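Local coordinates for protein alanine dehydrogenase/pyridine nucleotide transhydrogenase (Mycobacterium smegmatis str. MC2 155, PDB 3P2Y) that probably transfers hydride between NADH and NADP as the alpha 1 subunit of a proton-pumping transhydrogenase, and is also classed as an alanine dehydrogenase, at residues 83-94 with 101-112. Residues are numbered along the deposited sequence; the frame is centred on the assembly and turned at random.
Sequences WPADVVVKVNPP and QLKPGSVLIGFL
Lys103 reaches across to Pro84 and Asp86 at the entrance to two neighbouring parallel strands, 87-89 and 107-110. Its CB is still 4.4 Å from Pro84 O. CG, standing between the backbone N and the carbonyl carbon (chi1 81°), passes 3.9 Å from that oxygen, and the extended chain beyond runs past it, CD and CE each at 3.3 Å and CE also nearing Asp86 OD1. At the tip, NZ makes a salt bridge of 2.8 Å with Asp86 OD1, met from above the carboxylate plane, and a weak hydrogen bond with Pro84 O. The other carboxylate oxygen, OD2, accepts the backbone N-H of Leu24.

Beyond this clasp the strands exchange a parallel ladder, Asp86 O to Val107 N, Val107 O to Val88 N, Val88 O to Ile109 N, Ile109 O to Lys90 N. Val87, Val89, Val107 and Ile109 share the face covered by helix 336-354; Val88 and Leu108 occupy the other, where Leu108 CD1 lies 3.8 Å from Val88 CG1 and helix 118-126 packs on Leu108. Leu102 CD2 bridges Val88 CG2 (3.7 Å) and the edge of the Trp83 ring, while the Gln101 amide, its plane 45° from the ring's, sits over one face toward the rim, OE1 3.3 Å from Trp83 CD1. A water joins Trp83 O, Ala85 O and Lys103 N.

This is a beta-alpha-beta crossover through helix 96-99, in the N-terminal domain's parallel sheet. Asp86 is a calcium-binding residue of this protein, though here the nearest calcium ion lies about 4 Å from its side chain; the carboxylate probably balances both ammonium and ion.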
loop_
_atom_site.group_PDB
_atom_site.type_symbol
_atom_site.label_atom_id
_atom_site.label_comp_id
_atom_site.label_asym_id
_atom_site.label_seq_id
_atom_site.Cartn_x
_atom_site.Cartn_y
_atom_site.Cartn_z
ATOM N N TRP A 83 -15.665 25.714 -19.677
ATOM C CA TRP A 83 -15.710 25.238 -21.068
ATOM C C TRP A 83 -15.566 26.298 -22.153
ATOM O O TRP A 83 -14.979 25.999 -23.204
ATOM C CB TRP A 83 -16.957 24.370 -21.322
ATOM C CG TRP A 83 -16.958 23.174 -20.419
ATOM C CD1 TRP A 83 -17.759 22.970 -19.322
ATOM C CD2 TRP A 83 -16.126 22.033 -20.527
ATOM N NE1 TRP A 83 -17.458 21.767 -18.736
ATOM C CE2 TRP A 83 -16.465 21.165 -19.453
ATOM C CE3 TRP A 83 -15.116 21.650 -21.424
ATOM C CZ2 TRP A 83 -15.827 19.937 -19.248
ATOM C CZ3 TRP A 83 -14.487 20.415 -21.231
ATOM C CH2 TRP A 83 -14.840 19.583 -20.145
ATOM N N PRO A 84 -16.077 27.523 -21.916
ATOM C CA PRO A 84 -15.941 28.487 -23.023
ATOM C C PRO A 84 -14.634 29.293 -23.046
ATOM O O PRO A 84 -14.523 30.302 -23.784
ATOM C CB PRO A 84 -17.162 29.391 -22.856
ATOM C CG PRO A 84 -17.519 29.345 -21.406
ATOM C CD PRO A 84 -17.024 27.984 -20.879
ATOM N N ALA A 85 -13.642 28.845 -22.278
ATOM C CA ALA A 85 -12.348 29.543 -22.189
ATOM C C ALA A 85 -11.613 29.545 -23.526
ATOM O O ALA A 85 -11.873 28.710 -24.413
ATOM C CB ALA A 85 -11.447 28.869 -21.097
ATOM N N ASP A 86 -10.645 30.453 -23.648
ATOM C CA ASP A 86 -9.763 30.477 -24.817
ATOM C C ASP A 86 -8.876 29.243 -24.900
ATOM O O ASP A 86 -8.537 28.780 -25.995
ATOM C CB ASP A 86 -8.867 31.703 -24.745
ATOM C CG ASP A 86 -9.656 32.979 -24.708
ATOM O OD1 ASP A 86 -10.459 33.184 -25.633
ATOM O OD2 ASP A 86 -9.487 33.751 -23.745
ATOM N N VAL A 87 -8.463 28.734 -23.741
ATOM C CA VAL A 87 -7.682 27.500 -23.696
ATOM C C VAL A 87 -8.282 26.658 -22.596
ATOM O O VAL A 87 -8.366 27.120 -21.457
ATOM C CB VAL A 87 -6.197 27.744 -23.317
ATOM C CG1 VAL A 87 -5.412 26.414 -23.290
ATOM C CG2 VAL A 87 -5.503 28.751 -24.290
ATOM N N VAL A 88 -8.731 25.454 -22.929
ATOM C CA VAL A 88 -9.256 24.534 -21.897
ATOM C C VAL A 88 -8.195 23.472 -21.709
ATOM O O VAL A 88 -7.720 22.879 -22.691
ATOM C CB VAL A 88 -10.583 23.886 -22.348
ATOM C CG1 VAL A 88 -11.055 22.786 -21.355
ATOM C CG2 VAL A 88 -11.670 24.984 -22.523
ATOM N N VAL A 89 -7.795 23.242 -20.451
ATOM C CA VAL A 89 -6.791 22.226 -20.151
ATOM C C VAL A 89 -7.446 21.177 -19.278
ATOM O O VAL A 89 -8.096 21.519 -18.300
ATOM C CB VAL A 89 -5.514 22.802 -19.454
ATOM C CG1 VAL A 89 -4.802 23.802 -20.392
ATOM C CG2 VAL A 89 -5.820 23.462 -18.102
ATOM N N LYS A 90 -7.341 19.918 -19.669
ATOM C CA LYS A 90 -8.009 18.869 -18.870
ATOM C C LYS A 90 -7.146 17.630 -18.887
ATOM O O LYS A 90 -6.116 17.621 -19.549
ATOM C CB LYS A 90 -9.432 18.594 -19.415
ATOM C CG LYS A 90 -9.507 17.719 -20.691
ATOM C CD LYS A 90 -10.995 17.607 -21.213
ATOM C CE LYS A 90 -11.984 17.096 -20.120
ATOM N NZ LYS A 90 -11.507 15.855 -19.342
ATOM N N VAL A 91 -7.563 16.584 -18.175
ATOM C CA VAL A 91 -6.794 15.349 -18.107
ATOM C C VAL A 91 -7.288 14.358 -19.167
ATOM O O VAL A 91 -6.582 14.109 -20.147
ATOM C CB VAL A 91 -6.868 14.703 -16.689
ATOM C CG1 VAL A 91 -5.952 13.408 -16.616
ATOM C CG2 VAL A 91 -6.437 15.700 -15.624
ATOM N N ASN A 92 -8.469 13.766 -18.958
ATOM C CA ASN A 92 -8.971 12.718 -19.868
ATOM C C ASN A 92 -9.642 13.259 -21.129
ATOM O O ASN A 92 -10.031 14.427 -21.164
ATOM C CB ASN A 92 -9.961 11.804 -19.130
ATOM C CG ASN A 92 -9.301 11.062 -17.986
ATOM O OD1 ASN A 92 -9.794 11.037 -16.841
ATOM N ND2 ASN A 92 -8.187 10.452 -18.286
ATOM N N PRO A 93 -9.745 12.421 -22.187
ATOM C CA PRO A 93 -10.406 12.901 -23.418
ATOM C C PRO A 93 -11.796 13.443 -23.093
ATOM O O PRO A 93 -12.490 12.864 -22.235
ATOM C CB PRO A 93 -10.516 11.634 -24.270
ATOM C CG PRO A 93 -9.255 10.829 -23.888
ATOM C CD PRO A 93 -9.112 11.090 -22.361
ATOM N N PRO A 94 -12.225 14.505 -23.794
ATOM C CA PRO A 94 -13.535 15.065 -23.567
ATOM C C PRO A 94 -14.633 14.152 -24.106
ATOM O O PRO A 94 -14.427 13.442 -25.106
ATOM C CB PRO A 94 -13.511 16.375 -24.375
ATOM C CG PRO A 94 -12.582 16.074 -25.528
ATOM C CD PRO A 94 -11.496 15.204 -24.880
ATOM N N GLN A 101 -19.598 22.037 -25.632
ATOM C CA GLN A 101 -19.491 23.281 -24.847
ATOM C C GLN A 101 -18.255 24.116 -25.161
ATOM O O GLN A 101 -18.115 25.242 -24.640
ATOM C CB GLN A 101 -19.525 22.997 -23.345
ATOM C CG GLN A 101 -20.777 22.276 -22.885
ATOM C CD GLN A 101 -20.700 21.881 -21.434
ATOM O OE1 GLN A 101 -20.776 22.729 -20.543
ATOM N NE2 GLN A 101 -20.581 20.588 -21.185
ATOM N N LEU A 102 -17.347 23.584 -25.987
ATOM C CA LEU A 102 -16.136 24.333 -26.355
ATOM C C LEU A 102 -16.476 25.429 -27.354
ATOM O O LEU A 102 -17.372 25.260 -28.177
ATOM C CB LEU A 102 -15.071 23.394 -26.957
ATOM C CG LEU A 102 -14.565 22.337 -25.979
ATOM C CD1 LEU A 102 -13.684 21.320 -26.716
ATOM C CD2 LEU A 102 -13.831 22.992 -24.804
ATOM N N LYS A 103 -15.789 26.564 -27.306
ATOM C CA LYS A 103 -16.180 27.614 -28.254
ATOM C C LYS A 103 -15.334 27.536 -29.519
ATOM O O LYS A 103 -14.159 27.158 -29.473
ATOM C CB LYS A 103 -16.156 29.023 -27.630
ATOM C CG LYS A 103 -14.798 29.639 -27.574
ATOM C CD LYS A 103 -14.771 31.052 -26.996
ATOM C CE LYS A 103 -13.321 31.354 -26.636
ATOM N NZ LYS A 103 -13.191 32.451 -25.655
ATOM N N PRO A 104 -15.928 27.888 -30.665
ATOM C CA PRO A 104 -15.096 27.902 -31.846
ATOM C C PRO A 104 -13.906 28.855 -31.682
ATOM O O PRO A 104 -14.035 29.928 -31.083
ATOM C CB PRO A 104 -16.037 28.370 -32.961
ATOM C CG PRO A 104 -17.313 28.701 -32.327
ATOM C CD PRO A 104 -17.345 28.203 -30.935
ATOM N N GLY A 105 -12.755 28.448 -32.200
ATOM C CA GLY A 105 -11.554 29.263 -32.094
ATOM C C GLY A 105 -10.725 29.041 -30.843
ATOM O O GLY A 105 -9.650 29.642 -30.695
ATOM N N SER A 106 -11.211 28.174 -29.949
ATOM C CA SER A 106 -10.474 27.840 -28.725
ATOM C C SER A 106 -9.381 26.803 -28.965
ATOM O O SER A 106 -9.280 26.236 -30.042
ATOM C CB SER A 106 -11.433 27.319 -27.650
ATOM O OG SER A 106 -12.095 26.123 -28.075
ATOM N N VAL A 107 -8.579 26.566 -27.922
ATOM C CA VAL A 107 -7.560 25.518 -27.903
ATOM C C VAL A 107 -7.935 24.554 -26.780
ATOM O O VAL A 107 -8.419 24.980 -25.736
ATOM C CB VAL A 107 -6.158 26.136 -27.659
ATOM C CG1 VAL A 107 -5.087 25.081 -27.237
ATOM C CG2 VAL A 107 -5.660 26.888 -28.920
ATOM N N LEU A 108 -7.721 23.260 -27.015
ATOM C CA LEU A 108 -7.903 22.243 -25.980
ATOM C C LEU A 108 -6.590 21.499 -25.841
ATOM O O LEU A 108 -5.966 21.140 -26.856
ATOM C CB LEU A 108 -8.995 21.249 -26.394
ATOM C CG LEU A 108 -9.193 20.035 -25.463
ATOM C CD1 LEU A 108 -9.784 20.429 -24.095
ATOM C CD2 LEU A 108 -10.108 18.986 -26.165
ATOM N N ILE A 109 -6.167 21.280 -24.597
ATOM C CA ILE A 109 -4.938 20.519 -24.319
ATOM C C ILE A 109 -5.329 19.444 -23.340
ATOM O O ILE A 109 -5.959 19.752 -22.328
ATOM C CB ILE A 109 -3.846 21.390 -23.651
ATOM C CG1 ILE A 109 -3.362 22.483 -24.630
ATOM C CG2 ILE A 109 -2.644 20.498 -23.187
ATOM C CD1 ILE A 109 -2.462 23.583 -23.987
ATOM N N GLY A 110 -4.936 18.192 -23.619
ATOM C CA GLY A 110 -5.195 17.099 -22.656
ATOM C C GLY A 110 -4.740 15.768 -23.233
ATOM O O GLY A 110 -4.171 15.738 -24.323
ATOM N N PHE A 111 -5.015 14.670 -22.537
ATOM C CA PHE A 111 -4.862 13.362 -23.170
ATOM C C PHE A 111 -6.057 13.227 -24.093
ATOM O O PHE A 111 -7.191 13.341 -23.642
ATOM C CB PHE A 111 -4.876 12.213 -22.163
ATOM C CG PHE A 111 -3.631 12.116 -21.323
ATOM C CD1 PHE A 111 -2.385 11.901 -21.905
ATOM C CD2 PHE A 111 -3.706 12.202 -19.931
ATOM C CE1 PHE A 111 -1.224 11.778 -21.115
ATOM C CE2 PHE A 111 -2.570 12.100 -19.142
ATOM C CZ PHE A 111 -1.299 11.893 -19.733
ATOM N N LEU A 112 -5.798 13.047 -25.388
ATOM C CA LEU A 112 -6.871 12.982 -26.375
ATOM C C LEU A 112 -6.964 11.658 -27.111
ATOM O O LEU A 112 -7.659 11.581 -28.125
ATOM C CB LEU A 112 -6.775 14.147 -27.398
ATOM C CG LEU A 112 -6.798 15.546 -26.782
ATOM C CD1 LEU A 112 -6.557 16.661 -27.837
ATOM C CD2 LEU A 112 -8.108 15.805 -26.048
HETATM O O HOH W 1 -13.664 26.755 -25.362
HETATM O O HOH W 2 -7.863 30.398 -28.102
HETATM O O HOH W 3 -8.403 16.052 -22.964
#